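Local coordinates for transcriptional regulator AefR (Pseudomonas syringae pv. tomato, PDB 3CDL), which probably binds DNA at cis-regulatory sites and controls transcription as a member of the TetR family, at residues Q85-L90 and V187-L192; E132-W137 and Q158-L163. One frame throughout, in Å; residues are numbered along the deposited sequence.

Both contacts belong to the all-helical C-terminal domain and are largely buried, yet they share no helix: contact 1 joins helices 82-97 and 181-199, contact 2 helices 133-143 and 152-167. Contact 1, about 17 Å from the centre of the chain to its own centre, is almost wholly leucines and a valine, with a glutamate at the margin. Contact 2, at about 12 Å, mixes aromatic rings, a selenomethionine and, at its solvent-exposed margin, a carboxylate. Their centres lie about 10 Å apart, and they adjoin: Q85 OE1 lies 3.2 Å from W137 NE1, a probable hydrogen bond, while L90 packs on L163 and A191 on L162. Residues beside each contact reach the second subunit.

Contact 1 (Q85-L90 and V187-L192); sequences QLLELL and VVESAL
V188 and L192 are the two bumps that helix 181-199 pushes into helix 82-97, in the helical C-terminal domain of this TetR-type regulator. The short segments cross at a steep angle, 134° between their N-to-C directions, with axes 10.0 Å apart at closest approach. No hydrogen bond links them; shape does the work.

V188 fills the notch between L87 and L90. One methyl makes the contact: V188 CG1 lies 3.5 Å from L90 CB and reaches L87 CD2 on the other leucine at 3.6 Å. A chi1 of 174° sets CG1 anti to the backbone N, which aims it into the notch, while CG2 lies beside that nitrogen. The side chains of V188 and L90 slide past each other in opposing directions, whereas L87 meets V188 almost at a right angle.

One turn further on, L192 takes the second hollow, walled by L86, L87 and L90, and each wall has its own part of the side chain to meet. L192 CD1 sits 3.7 Å from L87 CG, the other methyl, L192 CD2, is a looser 4.2 Å from L86 CD2, and the base of the side chain faces the end of L90. L87 and L90 thus each touch both bumps. At the margin the bent chain of E189 folds back beside L87.

The surroundings place the pair in the fold. L86 and L90 also pack on helix 133-143, and A191 packs on L162 and L163 of helix 152-167, while V187 and S190 lie against F154 of the second subunit, so helix 181-199 joins this packing to the dimer interface. Where L90 ends against the second bump, its CD2 methyl is 4.1 Å from L192 CB.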
loop_
_atom_site.group_PDB
_atom_site.type_symbol
_atom_site.label_atom_id
_atom_site.label_comp_id
_atom_site.label_asym_id
_atom_site.label_seq_id
_atom_site.Cartn_x
_atom_site.Cartn_y
_atom_site.Cartn_z
ATOM N N GLN B 85 -16.542 21.272 -4.850
ATOM C CA GLN B 85 -15.943 20.544 -5.968
ATOM C C GLN B 85 -14.947 19.466 -5.547
ATOM O O GLN B 85 -14.920 18.408 -6.144
ATOM C CB GLN B 85 -15.331 21.499 -7.011
ATOM C CG GLN B 85 -14.229 22.455 -6.530
ATOM C CD GLN B 85 -13.903 23.540 -7.567
ATOM O OE1 GLN B 85 -13.528 23.239 -8.700
ATOM N NE2 GLN B 85 -14.046 24.800 -7.177
ATOM N N LEU B 86 -14.145 19.713 -4.515
ATOM C CA LEU B 86 -13.208 18.688 -4.050
ATOM C C LEU B 86 -13.931 17.538 -3.338
ATOM O O LEU B 86 -13.513 16.394 -3.417
ATOM C CB LEU B 86 -12.072 19.289 -3.187
ATOM C CG LEU B 86 -10.988 18.351 -2.611
ATOM C CD1 LEU B 86 -10.421 17.357 -3.630
ATOM C CD2 LEU B 86 -9.866 19.140 -1.949
ATOM N N LEU B 87 -15.025 17.842 -2.654
ATOM C CA LEU B 87 -15.866 16.789 -2.084
ATOM C C LEU B 87 -16.225 15.802 -3.188
ATOM O O LEU B 87 -15.942 14.612 -3.056
ATOM C CB LEU B 87 -17.147 17.355 -1.451
ATOM C CG LEU B 87 -17.515 16.939 -0.015
ATOM C CD1 LEU B 87 -18.975 17.271 0.261
ATOM C CD2 LEU B 87 -17.200 15.470 0.353
ATOM N N GLU B 88 -16.800 16.328 -4.274
ATOM C CA GLU B 88 -17.172 15.602 -5.480
ATOM C C GLU B 88 -16.052 14.762 -6.113
ATOM O O GLU B 88 -16.305 13.670 -6.622
ATOM C CB GLU B 88 -17.633 16.613 -6.515
ATOM C CG GLU B 88 -18.971 16.357 -7.098
ATOM C CD GLU B 88 -19.432 17.525 -7.956
ATOM O OE1 GLU B 88 -20.495 18.120 -7.657
ATOM O OE2 GLU B 88 -18.714 17.868 -8.924
ATOM N N LEU B 89 -14.823 15.278 -6.108
ATOM C CA LEU B 89 -13.688 14.538 -6.648
ATOM C C LEU B 89 -13.444 13.324 -5.765
ATOM O O LEU B 89 -13.285 12.198 -6.236
ATOM C CB LEU B 89 -12.411 15.402 -6.664
ATOM C CG LEU B 89 -12.067 16.273 -7.883
ATOM C CD1 LEU B 89 -12.726 17.642 -7.796
ATOM C CD2 LEU B 89 -10.547 16.434 -8.049
ATOM N N LEU B 90 -13.398 13.582 -4.466
ATOM C CA LEU B 90 -13.087 12.558 -3.492
ATOM C C LEU B 90 -14.131 11.443 -3.536
ATOM O O LEU B 90 -13.792 10.264 -3.396
ATOM C CB LEU B 90 -12.996 13.195 -2.109
ATOM C CG LEU B 90 -11.643 13.690 -1.592
ATOM C CD1 LEU B 90 -10.478 13.534 -2.570
ATOM C CD2 LEU B 90 -11.740 15.109 -0.990
ATOM N N VAL B 187 -14.198 9.088 5.932
ATOM C CA VAL B 187 -12.828 9.190 5.480
ATOM C C VAL B 187 -12.717 10.322 4.466
ATOM O O VAL B 187 -11.790 11.139 4.541
ATOM C CB VAL B 187 -12.151 7.810 5.066
ATOM C CG1 VAL B 187 -12.553 6.679 5.998
ATOM C CG2 VAL B 187 -12.413 7.453 3.653
ATOM N N VAL B 188 -13.698 10.434 3.580
ATOM C CA VAL B 188 -13.678 11.523 2.604
ATOM C C VAL B 188 -13.616 12.883 3.310
ATOM O O VAL B 188 -12.742 13.711 3.034
ATOM C CB VAL B 188 -14.916 11.512 1.693
ATOM C CG1 VAL B 188 -14.916 12.731 0.806
ATOM C CG2 VAL B 188 -14.945 10.264 0.851
ATOM N N GLU B 189 -14.557 13.073 4.229
ATOM C CA GLU B 189 -14.734 14.304 4.980
ATOM C C GLU B 189 -13.454 14.758 5.677
ATOM O O GLU B 189 -13.038 15.900 5.460
ATOM C CB GLU B 189 -15.854 14.114 5.994
ATOM C CG GLU B 189 -16.729 15.318 6.170
ATOM C CD GLU B 189 -17.966 15.275 5.293
ATOM O OE1 GLU B 189 -18.899 14.490 5.596
ATOM O OE2 GLU B 189 -18.019 16.055 4.319
ATOM N N SER B 190 -12.829 13.894 6.490
ATOM C CA SER B 190 -11.563 14.287 7.114
ATOM C C SER B 190 -10.439 14.488 6.137
ATOM O O SER B 190 -9.608 15.357 6.356
ATOM C CB SER B 190 -11.085 13.389 8.274
ATOM O OG SER B 190 -11.389 12.048 8.013
ATOM N N ALA B 191 -10.414 13.710 5.060
ATOM C CA ALA B 191 -9.403 13.903 4.014
ATOM C C ALA B 191 -9.510 15.312 3.513
ATOM O O ALA B 191 -8.528 16.055 3.592
ATOM C CB ALA B 191 -9.566 12.908 2.888
ATOM N N LEU B 192 -10.720 15.676 3.062
ATOM C CA LEU B 192 -11.106 17.019 2.616
ATOM C C LEU B 192 -10.666 18.093 3.599
ATOM O O LEU B 192 -9.940 19.035 3.239
ATOM C CB LEU B 192 -12.639 17.093 2.465
ATOM C CG LEU B 192 -13.397 18.006 1.474
ATOM C CD1 LEU B 192 -14.793 18.381 2.000
ATOM C CD2 LEU B 192 -12.669 19.254 1.115
#

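Contact 2 (E132-W137 and Q158-L163)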
loop_
_atom_site.group_PDB
_atom_site.type_symbol
_atom_site.label_atom_id
_atom_site.label_comp_id
_atom_site.label_asym_id
_atom_site.label_seq_id
_atom_site.Cartn_x
_atom_site.Cartn_y
_atom_site.Cartn_z
ATOM N N GLU B 132 -2.835 12.856 -14.482
ATOM C CA GLU B 132 -3.854 12.249 -13.617
ATOM C C GLU B 132 -4.738 13.304 -12.931
ATOM O O GLU B 132 -4.350 14.473 -12.839
ATOM C CB GLU B 132 -3.225 11.268 -12.613
ATOM C CG GLU B 132 -2.777 11.854 -11.275
ATOM C CD GLU B 132 -3.909 11.924 -10.247
ATOM O OE1 GLU B 132 -4.811 11.054 -10.247
ATOM O OE2 GLU B 132 -3.899 12.865 -9.435
ATOM N N THR B 133 -5.910 12.872 -12.439
ATOM C CA THR B 133 -7.046 13.777 -12.128
ATOM C C THR B 133 -6.830 14.772 -10.993
ATOM O O THR B 133 -7.016 15.981 -11.192
ATOM C CB THR B 133 -8.348 13.004 -11.798
ATOM O OG1 THR B 133 -8.375 11.770 -12.514
ATOM C CG2 THR B 133 -9.582 13.845 -12.168
ATOM N N PHE B 134 -6.485 14.252 -9.811
ATOM C CA PHE B 134 -6.300 15.059 -8.597
ATOM C C PHE B 134 -5.204 16.091 -8.846
ATOM O O PHE B 134 -5.340 17.263 -8.483
ATOM C CB PHE B 134 -5.972 14.169 -7.376
ATOM C CG PHE B 134 -7.148 13.330 -6.873
ATOM C CD1 PHE B 134 -7.072 12.674 -5.644
ATOM C CD2 PHE B 134 -8.336 13.212 -7.615
ATOM C CE1 PHE B 134 -8.141 11.905 -5.168
ATOM C CE2 PHE B 134 -9.415 12.445 -7.143
ATOM C CZ PHE B 134 -9.318 11.801 -5.919
ATOM N N SER B 135 -4.145 15.640 -9.514
ATOM C CA SER B 135 -3.043 16.473 -9.940
ATOM C C SER B 135 -3.505 17.626 -10.826
ATOM O O SER B 135 -3.207 18.785 -10.557
ATOM C CB SER B 135 -2.047 15.603 -10.690
ATOM O OG SER B 135 -0.762 16.175 -10.648
ATOM N N ALA B 136 -4.243 17.309 -11.883
ATOM C CA ALA B 136 -4.669 18.310 -12.850
ATOM C C ALA B 136 -5.421 19.449 -12.157
ATOM O O ALA B 136 -5.204 20.629 -12.450
ATOM C CB ALA B 136 -5.531 17.658 -13.927
ATOM N N TRP B 137 -6.284 19.073 -11.220
ATOM C CA TRP B 137 -7.104 20.000 -10.457
ATOM C C TRP B 137 -6.259 20.889 -9.550
ATOM O O TRP B 137 -6.391 22.115 -9.594
ATOM C CB TRP B 137 -8.109 19.202 -9.626
ATOM C CG TRP B 137 -9.160 20.017 -8.930
ATOM C CD1 TRP B 137 -10.351 20.464 -9.455
ATOM C CD2 TRP B 137 -9.131 20.457 -7.570
ATOM N NE1 TRP B 137 -11.052 21.161 -8.500
ATOM C CE2 TRP B 137 -10.329 21.163 -7.333
ATOM C CE3 TRP B 137 -8.207 20.320 -6.527
ATOM C CZ2 TRP B 137 -10.618 21.740 -6.100
ATOM C CZ3 TRP B 137 -8.501 20.887 -5.299
ATOM C CH2 TRP B 137 -9.694 21.592 -5.098
ATOM N N GLN B 158 -0.765 12.650 -1.168
ATOM C CA GLN B 158 -1.342 12.802 0.159
ATOM C C GLN B 158 -2.853 12.686 0.064
ATOM O O GLN B 158 -3.484 11.910 0.809
ATOM C CB GLN B 158 -0.952 14.170 0.724
ATOM C CG GLN B 158 0.557 14.377 0.873
ATOM C CD GLN B 158 0.890 15.750 1.396
ATOM O OE1 GLN B 158 1.458 15.872 2.464
ATOM N NE2 GLN B 158 0.519 16.798 0.659
HETATM N N MSE B 159 -3.428 13.416 -0.894
HETATM C CA MSE B 159 -4.863 13.374 -1.158
HETATM C C MSE B 159 -5.319 11.918 -1.288
HETATM O O MSE B 159 -6.232 11.481 -0.616
HETATM C CB MSE B 159 -5.175 14.148 -2.449
HETATM C CG MSE B 159 -6.379 15.077 -2.368
HETATM SE SE MSE B 159 -7.000 15.753 -4.105
HETATM C CE MSE B 159 -7.059 17.639 -3.709
ATOM N N HIS B 160 -4.656 11.190 -2.191
ATOM C CA HIS B 160 -4.948 9.795 -2.491
ATOM C C HIS B 160 -4.717 8.850 -1.329
ATOM O O HIS B 160 -5.536 7.949 -1.097
ATOM C CB HIS B 160 -4.162 9.336 -3.714
ATOM C CG HIS B 160 -4.858 9.632 -5.000
ATOM N ND1 HIS B 160 -4.392 10.565 -5.907
ATOM C CD2 HIS B 160 -6.002 9.130 -5.529
ATOM C CE1 HIS B 160 -5.208 10.612 -6.950
ATOM N NE2 HIS B 160 -6.201 9.761 -6.742
ATOM N N ALA B 161 -3.606 9.075 -0.616
ATOM C CA ALA B 161 -3.241 8.365 0.614
ATOM C C ALA B 161 -4.296 8.454 1.701
ATOM O O ALA B 161 -4.523 7.510 2.440
ATOM C CB ALA B 161 -1.905 8.926 1.166
ATOM N N LEU B 162 -4.924 9.605 1.826
ATOM C CA LEU B 162 -5.936 9.786 2.864
ATOM C C LEU B 162 -7.167 8.900 2.643
ATOM O O LEU B 162 -7.852 8.609 3.592
ATOM C CB LEU B 162 -6.314 11.269 2.995
ATOM C CG LEU B 162 -5.645 12.151 4.088
ATOM C CD1 LEU B 162 -4.705 11.398 5.052
ATOM C CD2 LEU B 162 -5.002 13.458 3.546
ATOM N N LEU B 163 -7.394 8.455 1.396
ATOM C CA LEU B 163 -8.504 7.555 1.002
ATOM C C LEU B 163 -8.066 6.099 0.892
ATOM O O LEU B 163 -8.701 5.200 1.420
ATOM C CB LEU B 163 -9.080 7.992 -0.353
ATOM C CG LEU B 163 -10.282 8.961 -0.440
ATOM C CD1 LEU B 163 -10.124 10.192 0.399
ATOM C CD2 LEU B 163 -10.623 9.344 -1.903
#
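E132 OE2 accepts a hydrogen bond from S135 N at 2.8 Å, at the start of helix 133-143, and the same carboxylate lies against H160 of helix 152-167. This is helix packing in the TetR-type C-terminal domain, the segments crossing at 136° with an aromatic pair between them. The S135 N-H arrives from above the carboxylate plane, 38° out of it, along a fairly straight path. Across the contact, E132 OE1 lies 3.4 Å from H160 CE1, with carboxylate and imidazole planes steeply inclined; such a negative neighbour could favour a protonated histidine.

M159, a selenomethionine, was modelled in two conformers. In the one given, it reaches F134 obliquely in a Met-aromatic contact and its terminal methyl extends to the W137 indole, but both contacts are less certain for that reason.

F134 and H160 form an offset stack: their ring planes are 10° apart and the F134 and H160 ring centroids 3.9 Å. K93 of helix 82-97 packs on both rings. H160 ND1 makes a weak hydrogen bond to A156 O, which may help fix the ring's rotation, and H160 NE2 lies over one face of F134, displaced toward the rim, with H160 CD2 3.5 Å from F134 CE1.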